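Local coordinates for protein arabinogalactan endo-1,4-beta-galactosidase (Ignisphaera aggregans, PDB 7OSK) that probably hydrolyses internal beta-1,4-galactosidic linkages of galactans and arabinogalactans through its calcium-binding glycoside hydrolase family 53 domain, at residues 294-299 / 372-377. Numbering follows the deposited sequence.
Sequences AYAWTL and WENQAL. With CA (calcium ion), chain C.
W297 donates twice to consecutive carbonyls of the other loop: its backbone N to N374 O (2.9 Å), and its indole NE1 to E373 O (3.1 Å), which it meets on a lone pair in the carbonyl plane. Tryptophan suits this place because it joins a broad apolar ring to one N-H donor; with CG between the backbone N and the carbonyl carbon (chi1 59°), the indole is folded across to the 372-377 loop. T298 CG2 lies over the centre of one face of that ring, and I324 and Q327 of helix 324-342 also touch it. A leucine in its place would probably leave E373 O without its indole donor and open a gap against the T298 methyl. N374 answers in the other direction, its ND2 donating to T298 O (3.0 Å) and also to F309 O, both N-H groups of a primary amide being useful here.

The two loops follow the seventh and eighth strands, 287-293 and 346-352, of a TIM barrel, the fold of glycoside hydrolase family 53. The sequence neighbour of N374, E373, grips the calcium ion with both carboxylate oxygens, OE1 at 2.4 Å and OE2 at 2.3 Å, and OE2 also hydrogen-bonds the backbone N of S302; the side chains of D301, D303 and N307 and the backbone carbonyls of H305 and N370 complete the site.

At the barrel end, A294 CB packs against W372 CZ2 (3.4 Å), a small methyl meeting this corner of the indole. The amide of Q375 lies over one face of the W372 ring, CD offset toward its rim, while NE2 hydrogen-bonds Y265 OH.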
ATOM      1  N   ALA A 294       4.760  -0.633   8.322  1.00 22.21           N
ATOM      2  CA  ALA A 294       5.436  -1.888   8.619  1.00 21.37           C
ATOM      3  C   ALA A 294       6.412  -1.731   9.769  1.00 22.02           C
ATOM      4  O   ALA A 294       6.774  -0.617  10.142  1.00 24.48           O
ATOM      5  CB  ALA A 294       6.161  -2.403   7.387  1.00 21.65           C
ATOM      6  N   TYR A 295       6.831  -2.859  10.330  1.00 23.25           N
ATOM      7  CA  TYR A 295       7.867  -2.864  11.351  1.00 23.26           C
ATOM      8  C   TYR A 295       8.621  -4.184  11.320  1.00 26.02           C
ATOM      9  O   TYR A 295       8.180  -5.143  10.685  1.00 21.23           O
ATOM     10  CB  TYR A 295       7.274  -2.630  12.739  1.00 23.19           C
ATOM     11  CG  TYR A 295       8.246  -1.963  13.679  1.00 25.38           C
ATOM     12  CD1 TYR A 295       8.507  -0.603  13.582  1.00 25.99           C
ATOM     13  CD2 TYR A 295       8.914  -2.690  14.651  1.00 24.73           C
ATOM     14  CE1 TYR A 295       9.397   0.015  14.429  1.00 26.70           C
ATOM     15  CE2 TYR A 295       9.811  -2.081  15.507  1.00 25.87           C
ATOM     16  CZ  TYR A 295      10.049  -0.725  15.391  1.00 28.78           C
ATOM     17  OH  TYR A 295      10.938  -0.101  16.234  1.00 28.81           O
ATOM     18  N   ALA A 296       9.757  -4.222  12.009  1.00 25.10           N
ATOM     19  CA  ALA A 296      10.624  -5.390  11.987  1.00 23.83           C
ATOM     20  C   ALA A 296      10.257  -6.392  13.076  1.00 24.97           C
ATOM     21  O   ALA A 296      10.145  -6.035  14.248  1.00 25.62           O
ATOM     22  CB  ALA A 296      12.073  -4.965  12.134  1.00 22.99           C
ATOM     23  N   TRP A 297      10.065  -7.647  12.675  1.00 23.73           N
ATOM     24  CA  TRP A 297       9.867  -8.739  13.623  1.00 25.19           C
ATOM     25  C   TRP A 297      11.214  -9.344  14.012  1.00 27.78           C
ATOM     26  O   TRP A 297      11.294 -10.173  14.920  1.00 29.91           O
ATOM     27  CB  TRP A 297       8.945  -9.813  13.035  1.00 26.12           C
ATOM     28  CG  TRP A 297       9.451 -10.433  11.755  1.00 24.99           C
ATOM     29  CD1 TRP A 297       9.277  -9.956  10.490  1.00 22.59           C
ATOM     30  CD2 TRP A 297      10.208 -11.644  11.625  1.00 24.28           C
ATOM     31  NE1 TRP A 297       9.881 -10.791   9.580  1.00 21.54           N
ATOM     32  CE2 TRP A 297      10.460 -11.834  10.252  1.00 21.26           C
ATOM     33  CE3 TRP A 297      10.699 -12.582  12.536  1.00 23.56           C
ATOM     34  CZ2 TRP A 297      11.181 -12.923   9.768  1.00 22.61           C
ATOM     35  CZ3 TRP A 297      11.414 -13.663  12.054  1.00 24.52           C
ATOM     36  CH2 TRP A 297      11.648 -13.824  10.682  1.00 24.58           C
ATOM     37  N   THR A 298      12.269  -8.920  13.319  1.00 26.53           N
ATOM     38  CA  THR A 298      13.629  -9.352  13.620  1.00 24.75           C
ATOM     39  C   THR A 298      14.627  -8.412  12.954  1.00 24.43           C
ATOM     40  O   THR A 298      14.244  -7.558  12.159  1.00 24.97           O
ATOM     41  CB  THR A 298      13.896 -10.794  13.147  1.00 25.00           C
ATOM     42  OG1 THR A 298      15.251 -11.157  13.447  1.00 27.90           O
ATOM     43  CG2 THR A 298      13.662 -10.921  11.650  1.00 25.83           C
ATOM     44  N   LEU A 299      15.904  -8.583  13.274  1.00 26.09           N
ATOM     45  CA  LEU A 299      16.959  -7.748  12.715  1.00 27.26           C
ATOM     46  C   LEU A 299      17.878  -8.576  11.825  1.00 26.54           C
ATOM     47  O   LEU A 299      18.727  -8.035  11.117  1.00 25.84           O
ATOM     48  CB  LEU A 299      17.756  -7.082  13.844  1.00 26.92           C
ATOM     49  CG  LEU A 299      18.086  -5.583  13.809  1.00 30.74           C
ATOM     50  CD1 LEU A 299      17.060  -4.744  13.057  1.00 29.54           C
ATOM     51  CD2 LEU A 299      18.213  -5.074  15.238  1.00 32.85           C
ATOM     52  N   TRP A 372      13.490  -6.448   2.804  1.00 23.06           N
ATOM     53  CA  TRP A 372      12.278  -6.223   3.589  1.00 22.39           C
ATOM     54  C   TRP A 372      11.788  -7.461   4.351  1.00 23.87           C
ATOM     55  O   TRP A 372      10.809  -7.385   5.094  1.00 21.12           O
ATOM     56  CB  TRP A 372      11.168  -5.726   2.658  1.00 21.65           C
ATOM     57  CG  TRP A 372      10.058  -4.996   3.352  1.00 23.11           C
ATOM     58  CD1 TRP A 372       8.859  -5.511   3.747  1.00 19.96           C
ATOM     59  CD2 TRP A 372      10.043  -3.613   3.725  1.00 22.66           C
ATOM     60  NE1 TRP A 372       8.098  -4.537   4.344  1.00 18.55           N
ATOM     61  CE2 TRP A 372       8.804  -3.362   4.344  1.00 21.54           C
ATOM     62  CE3 TRP A 372      10.957  -2.563   3.597  1.00 22.92           C
ATOM     63  CZ2 TRP A 372       8.455  -2.106   4.832  1.00 19.91           C
ATOM     64  CZ3 TRP A 372      10.608  -1.318   4.085  1.00 22.35           C
ATOM     65  CH2 TRP A 372       9.368  -1.101   4.694  1.00 19.96           C
ATOM     66  N   GLU A 373      12.472  -8.590   4.185  1.00 22.70           N
ATOM     67  CA  GLU A 373      11.947  -9.863   4.680  1.00 22.65           C
ATOM     68  C   GLU A 373      11.820  -9.892   6.204  1.00 22.74           C
ATOM     69  O   GLU A 373      11.024 -10.661   6.747  1.00 23.39           O
ATOM     70  CB  GLU A 373      12.817 -11.039   4.206  1.00 23.06           C
ATOM     71  CG  GLU A 373      14.163 -11.226   4.912  1.00 23.40           C
ATOM     72  CD  GLU A 373      15.340 -10.614   4.170  1.00 26.88           C
ATOM     73  OE1 GLU A 373      15.133  -9.854   3.196  1.00 24.19           O
ATOM     74  OE2 GLU A 373      16.486 -10.903   4.573  1.00 26.98           O
ATOM     75  N   ASN A 374      12.593  -9.056   6.892  1.00 21.93           N
ATOM     76  CA  ASN A 374      12.508  -8.977   8.346  1.00 22.85           C
ATOM     77  C   ASN A 374      11.381  -8.047   8.783  1.00 24.17           C
ATOM     78  O   ASN A 374      11.217  -7.782   9.973  1.00 22.96           O
ATOM     79  CB  ASN A 374      13.838  -8.514   8.956  1.00 24.27           C
ATOM     80  CG  ASN A 374      14.206  -7.097   8.565  1.00 23.67           C
ATOM     81  OD1 ASN A 374      13.947  -6.662   7.444  1.00 23.41           O
ATOM     82  ND2 ASN A 374      14.822  -6.371   9.494  1.00 24.62           N
ATOM     83  N   GLN A 375      10.615  -7.552   7.811  1.00 22.37           N
ATOM     84  CA  GLN A 375       9.449  -6.714   8.082  1.00 21.74           C
ATOM     85  C   GLN A 375       8.166  -7.339   7.541  1.00 21.62           C
ATOM     86  O   GLN A 375       7.100  -6.737   7.624  1.00 20.36           O
ATOM     87  CB  GLN A 375       9.626  -5.324   7.474  1.00 22.73           C
ATOM     88  CG  GLN A 375      10.645  -4.453   8.178  1.00 22.84           C
ATOM     89  CD  GLN A 375      10.553  -3.003   7.748  1.00 23.66           C
ATOM     90  OE1 GLN A 375      11.539  -2.408   7.314  1.00 25.48           O
ATOM     91  NE2 GLN A 375       9.363  -2.425   7.867  1.00 23.02           N
ATOM     92  N   ALA A 376       8.270  -8.536   6.975  1.00 23.56           N
ATOM     93  CA  ALA A 376       7.093  -9.258   6.505  1.00 22.75           C
ATOM     94  C   ALA A 376       6.354  -9.863   7.692  1.00 21.60           C
ATOM     95  O   ALA A 376       6.853  -9.838   8.814  1.00 22.62           O
ATOM     96  CB  ALA A 376       7.489 -10.339   5.511  1.00 22.51           C
ATOM     97  N   LEU A 377       5.159 -10.393   7.444  1.00 19.51           N
ATOM     98  CA  LEU A 377       4.386 -11.060   8.489  1.00 21.04           C
ATOM     99  C   LEU A 377       4.571 -12.577   8.417  1.00 23.64           C
ATOM    100  O   LEU A 377       3.902 -13.329   9.128  1.00 24.79           O
ATOM    101  CB  LEU A 377       2.905 -10.690   8.375  1.00 22.05           C
ATOM    102  CG  LEU A 377       2.575  -9.218   8.645  1.00 20.65           C
ATOM    103  CD1 LEU A 377       1.114  -8.917   8.344  1.00 21.05           C
ATOM    104  CD2 LEU A 377       2.899  -8.844  10.084  1.00 23.64           C
TER
HETATM  105 CA    CA C 501      17.485  -9.469   3.045  1.00 28.46          CA